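Local coordinates for UV damage endonuclease (Sulfolobus acidocaldarius, PDB 3TC3), which probably cuts DNA at ultraviolet-induced lesions to begin their excision repair, acting as a manganese-containing TIM-barrel endonuclease, at residues A[29-34]-A[290-295]; A[57-62]-A[82-87]; A[119-124]-A[160-165]; A[176-181]-A[210-215]; A[249-254]-A[284-289]. All coordinates share one frame; numbering follows the deposited sequence.

Contact 1: residues A[29-34]-A[290-295]; sequences TNYSLG and KDKEIS
The carboxylate of Glu293 is gripped by two consecutive backbone amides and a hydroxyl of the 29-34 loop, with the Asn30 side-chain amide stacked against it. Tyr31 N donates to Glu293 OE1 (2.9 Å) and Ser32 N to Glu293 OE2, both from well above the carboxylate plane. Ser32 OG reaches the anti lone pair of Glu293 OE2 at 2.6 Å, giving that oxygen two donors. With CG between its backbone N and carbonyl carbon (chi1 71°) and a bend at chi2, Glu293 lays its carboxylate along the loop amides. The stacked planes are 16° apart, Asn30 OD1 3.2 Å from Glu293 CD. An Asx motif holds the amide, since Asn30 OD1 accepts from Leu33 N, while Asn30 ND2 bonds to Tyr26 OH. Lys292, the N-cap residue, runs obliquely past Tyr31, its CE 3.4 Å from Tyr31 OH; its amine bonds to Val27 O. At the ring edge a water joins Tyr31 OH to Lys290 O, 2.7 Å from each. The contact ties the loop after strand 22-27 to the start of helix 293-305, with Trp68 of helix 48-71 packing on Asn30 and Glu293, and Tyr26 on Lys292 and Glu293.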
# COMPACT_ATOMS: atom_id res chain seq x y z
N THR A 29 11.32 0.24 1.84
CA THR A 29 12.73 -0.01 2.28
C THR A 29 13.16 1.17 3.13
O THR A 29 12.40 2.15 3.30
CB THR A 29 13.67 -0.28 1.09
OG1 THR A 29 14.87 -0.88 1.56
CG2 THR A 29 13.94 0.99 0.28
N ASN A 30 14.29 0.98 3.80
CA ASN A 30 14.78 1.95 4.78
C ASN A 30 16.19 2.27 4.30
O ASN A 30 17.08 1.42 4.22
CB ASN A 30 14.75 1.29 6.17
CG ASN A 30 15.27 2.19 7.27
OD1 ASN A 30 16.35 2.79 7.07
ND2 ASN A 30 14.61 2.26 8.44
N TYR A 31 16.45 3.53 3.99
CA TYR A 31 17.74 3.88 3.37
C TYR A 31 18.83 3.97 4.43
O TYR A 31 19.97 3.61 4.16
CB TYR A 31 17.62 5.25 2.69
CG TYR A 31 16.77 5.31 1.46
CD1 TYR A 31 16.96 4.37 0.38
CD2 TYR A 31 15.77 6.32 1.31
CE1 TYR A 31 16.11 4.42 -0.73
CE2 TYR A 31 14.97 6.37 0.18
CZ TYR A 31 15.17 5.44 -0.83
OH TYR A 31 14.40 5.52 -1.99
N SER A 32 18.46 4.35 5.64
CA SER A 32 19.43 4.62 6.78
C SER A 32 20.00 3.30 7.24
O SER A 32 21.23 3.19 7.47
CB SER A 32 18.70 5.30 7.92
OG SER A 32 18.34 6.58 7.46
N LEU A 33 19.14 2.29 7.35
CA LEU A 33 19.59 0.96 7.79
C LEU A 33 20.57 0.29 6.81
O LEU A 33 21.43 -0.57 7.23
CB LEU A 33 18.33 0.10 8.10
CG LEU A 33 18.54 -1.24 8.77
CD1 LEU A 33 19.28 -0.97 10.10
CD2 LEU A 33 17.22 -1.88 8.98
N GLY A 34 20.46 0.53 5.50
CA GLY A 34 21.41 0.01 4.57
C GLY A 34 21.21 -1.49 4.17
O GLY A 34 22.15 -2.08 3.61
N LYS A 290 9.69 10.96 -0.13
CA LYS A 290 10.79 10.26 -0.72
C LYS A 290 11.90 9.92 0.29
O LYS A 290 12.68 9.02 0.00
CB LYS A 290 11.46 11.16 -1.77
CG LYS A 290 10.44 11.50 -2.94
CD LYS A 290 10.22 10.34 -3.81
CE LYS A 290 9.37 10.88 -5.01
NZ LYS A 290 8.23 9.94 -5.24
N ASP A 291 11.92 10.58 1.46
CA ASP A 291 12.96 10.17 2.46
C ASP A 291 12.49 9.14 3.49
O ASP A 291 13.26 8.82 4.43
CB ASP A 291 13.55 11.43 3.21
CG ASP A 291 12.57 12.18 4.06
OD1 ASP A 291 11.36 11.81 4.05
OD2 ASP A 291 13.04 13.13 4.71
N LYS A 292 11.32 8.55 3.26
CA LYS A 292 10.99 7.22 3.91
C LYS A 292 11.16 7.30 5.42
O LYS A 292 10.44 8.08 6.08
CB LYS A 292 11.74 6.05 3.27
CG LYS A 292 11.30 5.92 1.81
CD LYS A 292 11.92 4.67 1.13
CE LYS A 292 11.57 4.52 -0.33
NZ LYS A 292 10.07 4.28 -0.47
N GLU A 293 12.03 6.47 5.98
CA GLU A 293 12.09 6.37 7.46
C GLU A 293 12.47 7.72 8.15
O GLU A 293 12.11 7.90 9.29
CB GLU A 293 13.10 5.27 7.95
CG GLU A 293 14.58 5.67 7.71
CD GLU A 293 15.06 5.65 6.24
OE1 GLU A 293 14.39 5.17 5.27
OE2 GLU A 293 16.22 6.10 6.04
N ILE A 294 13.16 8.61 7.43
CA ILE A 294 13.57 9.89 8.04
C ILE A 294 12.27 10.73 8.33
O ILE A 294 12.11 11.29 9.44
CB ILE A 294 14.54 10.61 7.14
CG1 ILE A 294 15.87 9.79 6.95
CG2 ILE A 294 14.77 12.12 7.69
CD1 ILE A 294 16.93 9.99 7.93
N SER A 295 11.30 10.75 7.40
CA SER A 295 10.04 11.34 7.68
C SER A 295 9.25 10.57 8.73
O SER A 295 8.50 11.21 9.49
CB SER A 295 9.18 11.55 6.41
OG SER A 295 9.64 12.72 5.75
O HOH W 1 12.73 7.63 -2.37

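Contact 2: residues A[57-62]-A[82-87]; sequences SNLLCL and NTIPLA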
# COMPACT_ATOMS: atom_id res chain seq x y z
N SER A 57 17.49 -12.25 0.28
CA SER A 57 18.16 -11.08 0.82
C SER A 57 17.08 -10.03 1.10
O SER A 57 17.17 -9.33 2.12
CB SER A 57 19.24 -10.46 -0.04
OG SER A 57 18.90 -10.31 -1.42
N ASN A 58 16.10 -9.93 0.23
CA ASN A 58 15.03 -8.96 0.52
C ASN A 58 14.35 -9.25 1.85
O ASN A 58 14.00 -8.31 2.61
CB ASN A 58 13.97 -8.94 -0.60
CG ASN A 58 14.39 -8.18 -1.87
OD1 ASN A 58 15.26 -7.28 -1.85
ND2 ASN A 58 13.65 -8.42 -2.97
N LEU A 59 14.05 -10.52 2.07
CA LEU A 59 13.28 -10.90 3.21
C LEU A 59 14.12 -10.69 4.49
O LEU A 59 13.59 -10.34 5.55
CB LEU A 59 12.77 -12.32 3.06
CG LEU A 59 11.64 -12.47 2.01
CD1 LEU A 59 11.50 -13.93 1.58
CD2 LEU A 59 10.32 -11.97 2.62
N LEU A 60 15.41 -11.08 4.46
CA LEU A 60 16.35 -10.76 5.58
C LEU A 60 16.28 -9.29 5.98
O LEU A 60 16.19 -8.92 7.18
CB LEU A 60 17.80 -11.08 5.18
CG LEU A 60 18.82 -10.84 6.35
CD1 LEU A 60 19.76 -12.03 6.50
CD2 LEU A 60 19.63 -9.47 6.42
N CYS A 61 16.37 -8.41 4.97
CA CYS A 61 16.34 -6.97 5.16
C CYS A 61 14.98 -6.56 5.65
O CYS A 61 14.89 -5.75 6.57
CB CYS A 61 16.65 -6.34 3.86
SG CYS A 61 18.48 -6.41 3.49
N LEU A 62 13.91 -7.15 5.08
CA LEU A 62 12.55 -6.85 5.66
C LEU A 62 12.46 -7.17 7.14
O LEU A 62 11.93 -6.36 7.87
CB LEU A 62 11.46 -7.62 4.85
CG LEU A 62 10.00 -7.39 5.35
CD1 LEU A 62 9.50 -5.90 5.36
CD2 LEU A 62 9.06 -8.25 4.50
N ASN A 82 8.43 -5.78 -4.80
CA ASN A 82 9.61 -6.52 -5.38
C ASN A 82 10.08 -7.62 -4.49
O ASN A 82 11.07 -8.33 -4.83
CB ASN A 82 10.76 -5.51 -5.60
CG ASN A 82 10.51 -4.55 -6.64
OD1 ASN A 82 9.68 -4.77 -7.53
ND2 ASN A 82 11.32 -3.46 -6.65
N THR A 83 9.44 -7.88 -3.34
CA THR A 83 9.96 -8.83 -2.32
C THR A 83 10.36 -10.15 -3.00
O THR A 83 11.50 -10.60 -2.78
CB THR A 83 8.93 -9.10 -1.21
OG1 THR A 83 8.83 -7.86 -0.47
CG2 THR A 83 9.38 -10.20 -0.25
N ILE A 84 9.43 -10.73 -3.75
CA ILE A 84 9.81 -11.93 -4.58
C ILE A 84 9.87 -11.44 -6.06
O ILE A 84 8.85 -11.22 -6.69
CB ILE A 84 8.74 -12.99 -4.51
CG1 ILE A 84 8.36 -13.31 -3.07
CG2 ILE A 84 9.25 -14.29 -5.35
CD1 ILE A 84 9.53 -13.90 -2.18
N PRO A 85 11.07 -11.18 -6.61
CA PRO A 85 11.13 -10.60 -7.94
C PRO A 85 10.47 -11.35 -9.06
O PRO A 85 10.76 -12.55 -9.13
CB PRO A 85 12.64 -10.48 -8.18
CG PRO A 85 13.23 -10.38 -6.88
CD PRO A 85 12.41 -11.39 -6.04
N LEU A 86 9.69 -10.68 -9.94
CA LEU A 86 9.06 -11.31 -11.10
C LEU A 86 8.07 -12.43 -10.77
O LEU A 86 7.64 -13.18 -11.65
CB LEU A 86 10.13 -11.86 -12.12
CG LEU A 86 11.06 -10.78 -12.65
CD1 LEU A 86 12.23 -11.56 -13.33
CD2 LEU A 86 10.23 -9.90 -13.63
N ALA A 87 7.56 -12.44 -9.52
CA ALA A 87 6.67 -13.53 -9.07
C ALA A 87 5.43 -13.77 -9.90
O ALA A 87 4.95 -14.92 -9.96
CB ALA A 87 6.26 -13.32 -7.59
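Asn58 sets CG anti to its carbonyl carbon (chi1 -77°), which carries the amide to the 82-87 loop, and a small chi2 of -25° aims ND2 at the carbonyl of Thr83. The methyl of Thr83 is placed by a similar choice: with OG1 beside the backbone N, CG2 is anti to that N and faces Leu59. Asn58 ND2 donates to Thr83 O at 3.1 Å in an almost straight bond (N-H...O 176°). The acceptor lies in the plane of the asparagine amide, whereas the donor stands above the carbonyl plane of Thr83. Asn82 O is also close to Asn58 ND2, at 3.2 Å, but at an angle too poor for a bond. One helix position on, Leu59 CD2 presses on Thr83 CG2 at 3.5 Å, the two side chains crossing at about a right angle. Leu59 CD1 meets Ile84 CD1 at 4.2 Å. Ile84 opens a type II turn that runs to Ala87. The other end of the Asn58 amide, OD1, accepts from Lys39 NZ, and Thr83 OG1 bonds to Ser80 O. Ile103, Leu104 and Ile107 of helix 101-113 cover Leu59. A single directed bond, set beside apolar packing, joins helix 48-71 to the irregular loop after strand 76-78: the buried asparagine gives one N-H to a loop carbonyl, and its oxygen faces a lysine that would probably polarise the amide.

Contact 3: residues A[119-124]-A[160-165]; sequences SMHPGQ and QIHVGS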
# COMPACT_ATOMS: atom_id res chain seq x y z
N SER A 119 0.47 -3.06 4.66
CA SER A 119 -0.20 -2.85 3.39
C SER A 119 0.80 -3.18 2.26
O SER A 119 2.01 -3.41 2.52
CB SER A 119 -0.70 -1.42 3.22
OG SER A 119 0.41 -0.54 3.19
N MET A 120 0.27 -3.36 1.04
CA MET A 120 1.09 -3.47 -0.15
C MET A 120 0.36 -2.69 -1.21
O MET A 120 -0.87 -2.66 -1.24
CB MET A 120 1.29 -4.90 -0.65
CG MET A 120 2.04 -5.80 0.43
SD MET A 120 2.39 -7.46 -0.30
CE MET A 120 3.77 -7.03 -1.39
N HIS A 121 1.13 -2.19 -2.21
CA HIS A 121 0.51 -1.45 -3.36
C HIS A 121 1.21 -1.97 -4.61
O HIS A 121 2.34 -1.60 -4.92
CB HIS A 121 0.82 0.05 -3.17
CG HIS A 121 0.36 0.98 -4.30
ND1 HIS A 121 1.03 1.13 -5.44
CD2 HIS A 121 -0.68 1.92 -4.33
CE1 HIS A 121 0.44 2.08 -6.21
NE2 HIS A 121 -0.59 2.58 -5.52
N PRO A 122 0.51 -2.75 -5.38
CA PRO A 122 1.11 -3.28 -6.62
C PRO A 122 1.46 -2.23 -7.66
O PRO A 122 2.22 -2.54 -8.59
CB PRO A 122 0.04 -4.25 -7.22
CG PRO A 122 -0.94 -4.27 -6.29
CD PRO A 122 -0.81 -3.32 -5.11
N GLY A 123 0.82 -1.07 -7.60
CA GLY A 123 1.12 0.06 -8.56
C GLY A 123 0.46 -0.04 -9.93
O GLY A 123 -0.46 -0.81 -10.12
N GLN A 124 0.90 0.83 -10.85
CA GLN A 124 0.18 1.19 -12.04
C GLN A 124 -0.05 0.07 -12.99
O GLN A 124 -1.02 0.17 -13.74
CB GLN A 124 0.98 2.34 -12.77
CG GLN A 124 0.92 2.26 -14.30
CD GLN A 124 1.41 3.51 -14.92
OE1 GLN A 124 2.61 3.71 -15.02
NE2 GLN A 124 0.49 4.39 -15.30
N GLN A 160 -3.65 -2.47 -1.72
CA GLN A 160 -4.33 -1.23 -2.15
C GLN A 160 -4.06 -1.04 -3.65
O GLN A 160 -2.89 -1.09 -4.19
CB GLN A 160 -3.79 -0.03 -1.35
CG GLN A 160 -2.43 0.32 -1.54
CD GLN A 160 -2.10 1.41 -0.49
OE1 GLN A 160 -1.70 1.03 0.63
NE2 GLN A 160 -2.41 2.72 -0.79
N ILE A 161 -5.16 -0.69 -4.34
CA ILE A 161 -5.03 -0.34 -5.75
C ILE A 161 -5.85 0.91 -6.14
O ILE A 161 -6.68 1.29 -5.37
CB ILE A 161 -5.49 -1.48 -6.69
CG1 ILE A 161 -6.96 -1.80 -6.43
CG2 ILE A 161 -4.55 -2.70 -6.47
CD1 ILE A 161 -7.57 -2.86 -7.54
N HIS A 162 -5.46 1.56 -7.25
CA HIS A 162 -6.34 2.58 -7.84
C HIS A 162 -7.43 1.90 -8.62
O HIS A 162 -7.43 0.68 -8.94
CB HIS A 162 -5.48 3.44 -8.74
CG HIS A 162 -4.60 4.35 -7.98
ND1 HIS A 162 -3.28 4.44 -8.22
CD2 HIS A 162 -4.87 5.22 -6.92
CE1 HIS A 162 -2.74 5.39 -7.39
NE2 HIS A 162 -3.72 5.85 -6.60
N VAL A 163 -8.47 2.68 -8.98
CA VAL A 163 -9.57 2.12 -9.72
C VAL A 163 -9.08 1.63 -11.10
O VAL A 163 -9.56 0.61 -11.63
CB VAL A 163 -10.77 3.13 -9.80
CG1 VAL A 163 -11.79 2.54 -10.67
CG2 VAL A 163 -11.32 3.30 -8.42
N GLY A 164 -8.19 2.43 -11.67
CA GLY A 164 -7.58 1.97 -12.88
C GLY A 164 -7.84 2.90 -14.08
O GLY A 164 -7.59 4.13 -14.08
N SER A 165 -8.39 2.30 -15.14
CA SER A 165 -8.64 2.97 -16.41
C SER A 165 -9.92 3.79 -16.41
O SER A 165 -10.86 3.40 -15.74
CB SER A 165 -8.72 1.78 -17.41
OG SER A 165 -9.19 2.18 -18.67
O HOH W 2 -3.56 0.21 -9.21
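Gln160 N donates to Met120 O at 2.8 Å, a nearly straight bond (173°) that approaches almost along the C=O axis and links two neighbouring parallel strands. Just beyond it, Pro122 CD lies 3.2 Å from Gln160 O, and His121 CA brings its hydrogen to the same oxygen as a CA-H...O contact of 3.5 Å. Both carbons press on a buried carbonyl oxygen that has no conventional hydrogen-bond partner in the model. Pro122 CG also packs on Ile161 CG2 at 3.9 Å. The Gln160 side chain leaves from between its backbone N and carbonyl carbon (chi1 65°) and then runs extended, its CG at the edge of the His121 imidazole and 3.6 Å from His121 CB. In one of two modelled conformers His121 would turn a ring edge to the face of His162 (planes at 85°), a pairing that stays doubtful. Water 2 accepts from His162 N and makes a weak bond to Gly123 O. Farther out, Gln160 NE2 is held by Asp251 and Glu195, two residues of the manganese site, which makes Gln160 a second-shell neighbour of the metal. In the barrel, strands 117-120 and 158-162 form a beta-alpha-beta unit through helix 133-153, whose His146 packs on Met120 and Pro122; strand 76-78 pairs with Ser119 and strand 192-195 with Ile161.

Contact 4: residues A[176-181]-A[210-215]; sequences RFIENF and SERTGI
Ile178 and Thr213 have the nearest CA atoms, 7.2 Å apart, where the last turns of one helix face the end of another. Segment 176-181 is regular helix throughout. In segment 210-215 the helix gives out: Ser210 O accepts from both Thr213 N and Gly214 N, and Gly214, with positive phi (81°), leads the chain out of helical geometry into Ile215. Thr213 OG1 then takes the N-H of Ile215 in an ST turn, while also bonding to Ile209 O; Ser210 OG donates to Ile215 O at 2.7 Å. This turn presents Ile215 to two aromatic rings. Its CD1 sits over the centre of the Phe181 ring, 3.5 Å from the centroid and 8° off the normal, a CH-pi contact. Ile215 CG1 lies over the same face, 3.5 Å from Phe181 CZ. The same CD1 lies in the plane of the Phe177 ring, at its edge, 3.8 Å from Phe177 CE1. Thr213 CB comes obliquely to Phe181 CE2 (3.9 Å), and Thr213 CG2 packs on Ile178 CG1. Ile178 CD1 reaches 4.0 Å from Arg212 CB; the arginine's guanidinium turns off to Trp208, in a cation-pi contact and a bond to its carbonyl. The cluster joins helices 170-181 and 203-213 on the outside of the barrel, over strand 192-195, where Leu192 touches Phe181 and Ile194 touches Phe177 and Ile215.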
# COMPACT_ATOMS: atom_id res chain seq x y z
N ARG A 176 -17.17 -1.64 -14.75
CA ARG A 176 -16.17 -2.69 -15.13
C ARG A 176 -15.32 -3.04 -13.89
O ARG A 176 -15.02 -4.23 -13.65
CB ARG A 176 -15.17 -2.26 -16.21
CG ARG A 176 -15.83 -2.10 -17.61
CD ARG A 176 -14.72 -2.09 -18.72
NE ARG A 176 -13.60 -1.17 -18.42
CZ ARG A 176 -13.64 0.13 -18.61
NH1 ARG A 176 -14.73 0.72 -19.17
NH2 ARG A 176 -12.61 0.88 -18.26
N PHE A 177 -15.00 -2.05 -13.06
CA PHE A 177 -14.22 -2.42 -11.88
C PHE A 177 -14.99 -3.38 -11.00
O PHE A 177 -14.46 -4.36 -10.48
CB PHE A 177 -13.87 -1.15 -11.11
CG PHE A 177 -13.07 -1.44 -9.86
CD1 PHE A 177 -13.69 -1.85 -8.65
CD2 PHE A 177 -11.68 -1.27 -9.89
CE1 PHE A 177 -12.90 -2.15 -7.57
CE2 PHE A 177 -10.89 -1.62 -8.77
CZ PHE A 177 -11.51 -2.02 -7.58
N ILE A 178 -16.23 -3.00 -10.69
CA ILE A 178 -17.10 -3.84 -9.83
C ILE A 178 -17.31 -5.28 -10.43
O ILE A 178 -17.16 -6.27 -9.68
CB ILE A 178 -18.45 -3.17 -9.60
CG1 ILE A 178 -18.23 -1.93 -8.70
CG2 ILE A 178 -19.43 -4.16 -8.92
CD1 ILE A 178 -19.48 -1.05 -8.53
N GLU A 179 -17.53 -5.34 -11.76
CA GLU A 179 -17.73 -6.65 -12.40
C GLU A 179 -16.50 -7.54 -12.20
O GLU A 179 -16.63 -8.70 -11.86
CB GLU A 179 -18.06 -6.50 -13.89
CG GLU A 179 -18.62 -7.87 -14.44
CD GLU A 179 -18.67 -8.12 -15.95
OE1 GLU A 179 -18.34 -7.24 -16.77
OE2 GLU A 179 -19.05 -9.27 -16.29
N ASN A 180 -15.31 -6.96 -12.46
CA ASN A 180 -14.12 -7.80 -12.43
C ASN A 180 -13.70 -8.08 -10.98
O ASN A 180 -13.19 -9.16 -10.68
CB ASN A 180 -12.96 -7.06 -13.14
CG ASN A 180 -13.21 -6.99 -14.70
OD1 ASN A 180 -14.15 -7.66 -15.18
ND2 ASN A 180 -12.48 -6.23 -15.44
N PHE A 181 -13.97 -7.11 -10.06
CA PHE A 181 -13.74 -7.38 -8.66
C PHE A 181 -14.50 -8.64 -8.17
O PHE A 181 -14.01 -9.46 -7.40
CB PHE A 181 -14.17 -6.16 -7.79
CG PHE A 181 -14.14 -6.44 -6.34
CD1 PHE A 181 -12.93 -6.46 -5.61
CD2 PHE A 181 -15.36 -6.63 -5.68
CE1 PHE A 181 -12.93 -6.78 -4.20
CE2 PHE A 181 -15.35 -6.91 -4.33
CZ PHE A 181 -14.16 -6.96 -3.56
N SER A 210 -17.38 1.40 -3.08
CA SER A 210 -17.45 0.74 -1.78
C SER A 210 -18.86 0.39 -1.41
O SER A 210 -19.10 -0.69 -0.84
CB SER A 210 -16.83 1.66 -0.72
OG SER A 210 -16.73 1.01 0.54
N GLU A 211 -19.83 1.29 -1.68
CA GLU A 211 -21.20 1.06 -1.26
C GLU A 211 -21.76 -0.24 -1.87
O GLU A 211 -22.58 -0.89 -1.24
CB GLU A 211 -22.07 2.27 -1.69
CG GLU A 211 -23.47 2.10 -1.31
CD GLU A 211 -23.69 2.65 0.08
OE1 GLU A 211 -22.72 3.22 0.66
OE2 GLU A 211 -24.83 2.52 0.58
N ARG A 212 -21.28 -0.59 -3.06
CA ARG A 212 -21.78 -1.77 -3.83
C ARG A 212 -20.89 -2.99 -3.65
O ARG A 212 -21.24 -4.06 -4.23
CB ARG A 212 -21.88 -1.32 -5.30
CG ARG A 212 -23.04 -0.36 -5.46
CD ARG A 212 -22.76 0.54 -6.73
NE ARG A 212 -23.85 1.45 -6.85
CZ ARG A 212 -24.07 2.54 -6.13
NH1 ARG A 212 -23.14 2.95 -5.21
NH2 ARG A 212 -25.18 3.28 -6.29
N THR A 213 -19.82 -2.90 -2.85
CA THR A 213 -18.84 -4.01 -2.82
C THR A 213 -18.36 -4.32 -1.41
O THR A 213 -17.76 -5.42 -1.25
CB THR A 213 -17.56 -3.73 -3.62
OG1 THR A 213 -17.02 -2.48 -3.18
CG2 THR A 213 -17.92 -3.66 -5.10
N GLY A 214 -18.41 -3.35 -0.51
CA GLY A 214 -17.79 -3.52 0.81
C GLY A 214 -16.28 -3.27 0.79
O GLY A 214 -15.61 -3.48 1.86
N ILE A 215 -15.71 -2.82 -0.32
CA ILE A 215 -14.24 -2.50 -0.39
C ILE A 215 -13.89 -1.26 0.44
O ILE A 215 -14.41 -0.23 0.15
CB ILE A 215 -13.82 -2.28 -1.84
CG1 ILE A 215 -14.03 -3.59 -2.64
CG2 ILE A 215 -12.32 -2.00 -1.89
CD1 ILE A 215 -13.91 -3.30 -4.12

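Contact 5: residues A[249-254]-A[284-289]; sequences MIDYSE and DIMLEV. With MN (manganese (II) ion), chain C.
Glu288 OE1 binds the manganese ion at 2.3 Å, and Asp251 OD2 makes a longer bond to it, 2.8 Å, the pair projecting from the last two strands of the TIM barrel. Their carboxylates are stacked, planes 28° apart, with Asp251 OD2 and Glu288 OE2 3.3 Å apart. The like charges are probably offset by the metal and by Arg78, which forms salt bridges with both residues; Gln160 adds a hydrogen bond to Asp251. Glu195, Asp220 and water 3 complete the metal site. Next to this site, parallel strands 249-252 and 283-287 exchange backbone hydrogen bonds: Ile250 N to Asp284 O, Met286 N to Ile250 O, Tyr252 N to Met286 O, and Glu288 N to Tyr252 O. Ser253 OG, swung away from its backbone N (chi1 -160°), donates to Glu288 O at 2.6 Å, a bond that tethers the backbone of a metal ligand. Asp251 and Met286 point together into the barrel interior, with Met286 CB 3.5 Å from Asp251 OD1. The other face, covered by helix 270-279, is apolar: Ile250 and Ile285 lie side by side, and Tyr252 CB meets Ile285 CG2 at 3.6 Å. Next, Tyr252 CD1 touches Leu287 CD2 at 3.9 Å.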
# COMPACT_ATOMS: atom_id res chain seq x y z
N MET A 249 -6.81 3.03 7.06
CA MET A 249 -5.50 3.49 6.64
C MET A 249 -5.64 4.69 5.85
O MET A 249 -6.57 4.79 5.03
CB MET A 249 -4.85 2.45 5.78
CG MET A 249 -4.64 1.08 6.42
SD MET A 249 -3.98 -0.15 5.23
CE MET A 249 -3.77 -1.53 6.26
N ILE A 250 -4.73 5.67 6.01
CA ILE A 250 -4.68 6.82 5.12
C ILE A 250 -3.28 6.95 4.54
O ILE A 250 -2.28 6.54 5.16
CB ILE A 250 -5.11 8.14 5.74
CG1 ILE A 250 -4.26 8.56 6.86
CG2 ILE A 250 -6.56 8.02 6.35
CD1 ILE A 250 -4.80 9.85 7.56
N ASP A 251 -3.19 7.48 3.33
CA ASP A 251 -1.89 7.81 2.69
C ASP A 251 -1.61 9.29 2.80
O ASP A 251 -2.44 10.12 2.33
CB ASP A 251 -1.88 7.45 1.22
CG ASP A 251 -1.77 5.94 0.94
OD1 ASP A 251 -1.32 5.17 1.75
OD2 ASP A 251 -2.05 5.56 -0.21
N TYR A 252 -0.52 9.65 3.49
CA TYR A 252 -0.20 11.05 3.70
C TYR A 252 0.94 11.44 2.76
O TYR A 252 2.03 10.85 2.78
CB TYR A 252 0.22 11.32 5.17
CG TYR A 252 0.65 12.79 5.33
CD1 TYR A 252 2.01 13.20 5.14
CD2 TYR A 252 -0.27 13.76 5.69
CE1 TYR A 252 2.40 14.51 5.29
CE2 TYR A 252 0.09 15.03 5.92
CZ TYR A 252 1.41 15.46 5.65
OH TYR A 252 1.71 16.78 5.85
N SER A 253 0.72 12.49 2.01
CA SER A 253 1.81 13.12 1.24
C SER A 253 1.62 14.58 1.15
O SER A 253 0.67 15.11 1.70
CB SER A 253 1.92 12.52 -0.18
OG SER A 253 3.26 12.85 -0.63
N GLU A 254 2.65 15.23 0.57
CA GLU A 254 2.58 16.67 0.36
C GLU A 254 3.13 16.97 -1.02
O GLU A 254 3.89 16.17 -1.58
CB GLU A 254 3.44 17.45 1.36
CG GLU A 254 3.04 17.24 2.85
CD GLU A 254 3.96 17.95 3.73
OE1 GLU A 254 4.58 18.97 3.32
OE2 GLU A 254 4.08 17.53 4.87
N ASP A 284 -4.33 4.77 10.81
CA ASP A 284 -2.91 4.43 10.55
C ASP A 284 -2.43 5.19 9.32
O ASP A 284 -3.11 5.17 8.34
CB ASP A 284 -2.83 2.92 10.38
CG ASP A 284 -3.09 2.20 11.73
OD1 ASP A 284 -2.87 2.84 12.79
OD2 ASP A 284 -3.47 1.04 11.61
N ILE A 285 -1.35 5.93 9.48
CA ILE A 285 -0.89 6.91 8.49
C ILE A 285 0.35 6.38 7.73
O ILE A 285 1.41 6.17 8.36
CB ILE A 285 -0.53 8.22 9.13
CG1 ILE A 285 -1.71 8.86 9.82
CG2 ILE A 285 -0.05 9.25 8.08
CD1 ILE A 285 -1.26 10.11 10.74
N MET A 286 0.22 6.18 6.42
CA MET A 286 1.38 5.74 5.62
C MET A 286 2.01 6.92 4.95
O MET A 286 1.32 7.66 4.18
CB MET A 286 0.87 4.81 4.50
CG MET A 286 2.04 4.23 3.61
SD MET A 286 3.36 3.40 4.52
CE MET A 286 2.41 2.09 5.31
N LEU A 287 3.25 7.25 5.28
CA LEU A 287 3.94 8.40 4.65
C LEU A 287 4.49 8.14 3.31
O LEU A 287 5.28 7.19 3.14
CB LEU A 287 5.09 8.90 5.55
CG LEU A 287 4.65 9.12 6.98
CD1 LEU A 287 5.91 9.46 7.84
CD2 LEU A 287 3.64 10.32 7.11
N GLU A 288 3.99 8.82 2.30
CA GLU A 288 4.49 8.58 0.93
C GLU A 288 5.32 9.79 0.51
O GLU A 288 4.81 10.82 -0.06
CB GLU A 288 3.27 8.49 -0.02
CG GLU A 288 2.43 7.26 0.25
CD GLU A 288 1.38 7.03 -0.82
OE1 GLU A 288 0.74 8.05 -1.23
OE2 GLU A 288 1.13 5.88 -1.15
N VAL A 289 6.49 9.80 1.11
CA VAL A 289 7.46 10.88 0.79
C VAL A 289 8.81 10.20 0.52
O VAL A 289 9.10 9.09 0.91
CB VAL A 289 7.54 11.89 1.93
CG1 VAL A 289 6.29 12.83 1.91
CG2 VAL A 289 7.83 11.24 3.31
MN MN C . -1.30 7.47 -2.09
O HOH W 3 -0.48 5.45 -3.06

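Contact 5 supplies two ligands of the manganese site, and contact 3, its centre about 15 Å away, reaches that site across the barrel through a probable hydrogen bond from Gln160 NE2 to Asp251 OD2 (2.9 Å). Contact 4 backs contact 3 on the outside, where Phe177 CE2 packs on Ile161 CD1 at 3.8 Å; it does not touch contact 5. Segment 290-295 of contact 1 directly follows segment 284-289 of contact 5, and Ser295 OG lies 3.4 Å from Val289 CG2. Contact 1 lies beside the seam where the first and last strands meet. Contact 2 touches none of the others, though its nearest atoms come within about 5 Å of contacts 1 and 3; it lies away from the metal.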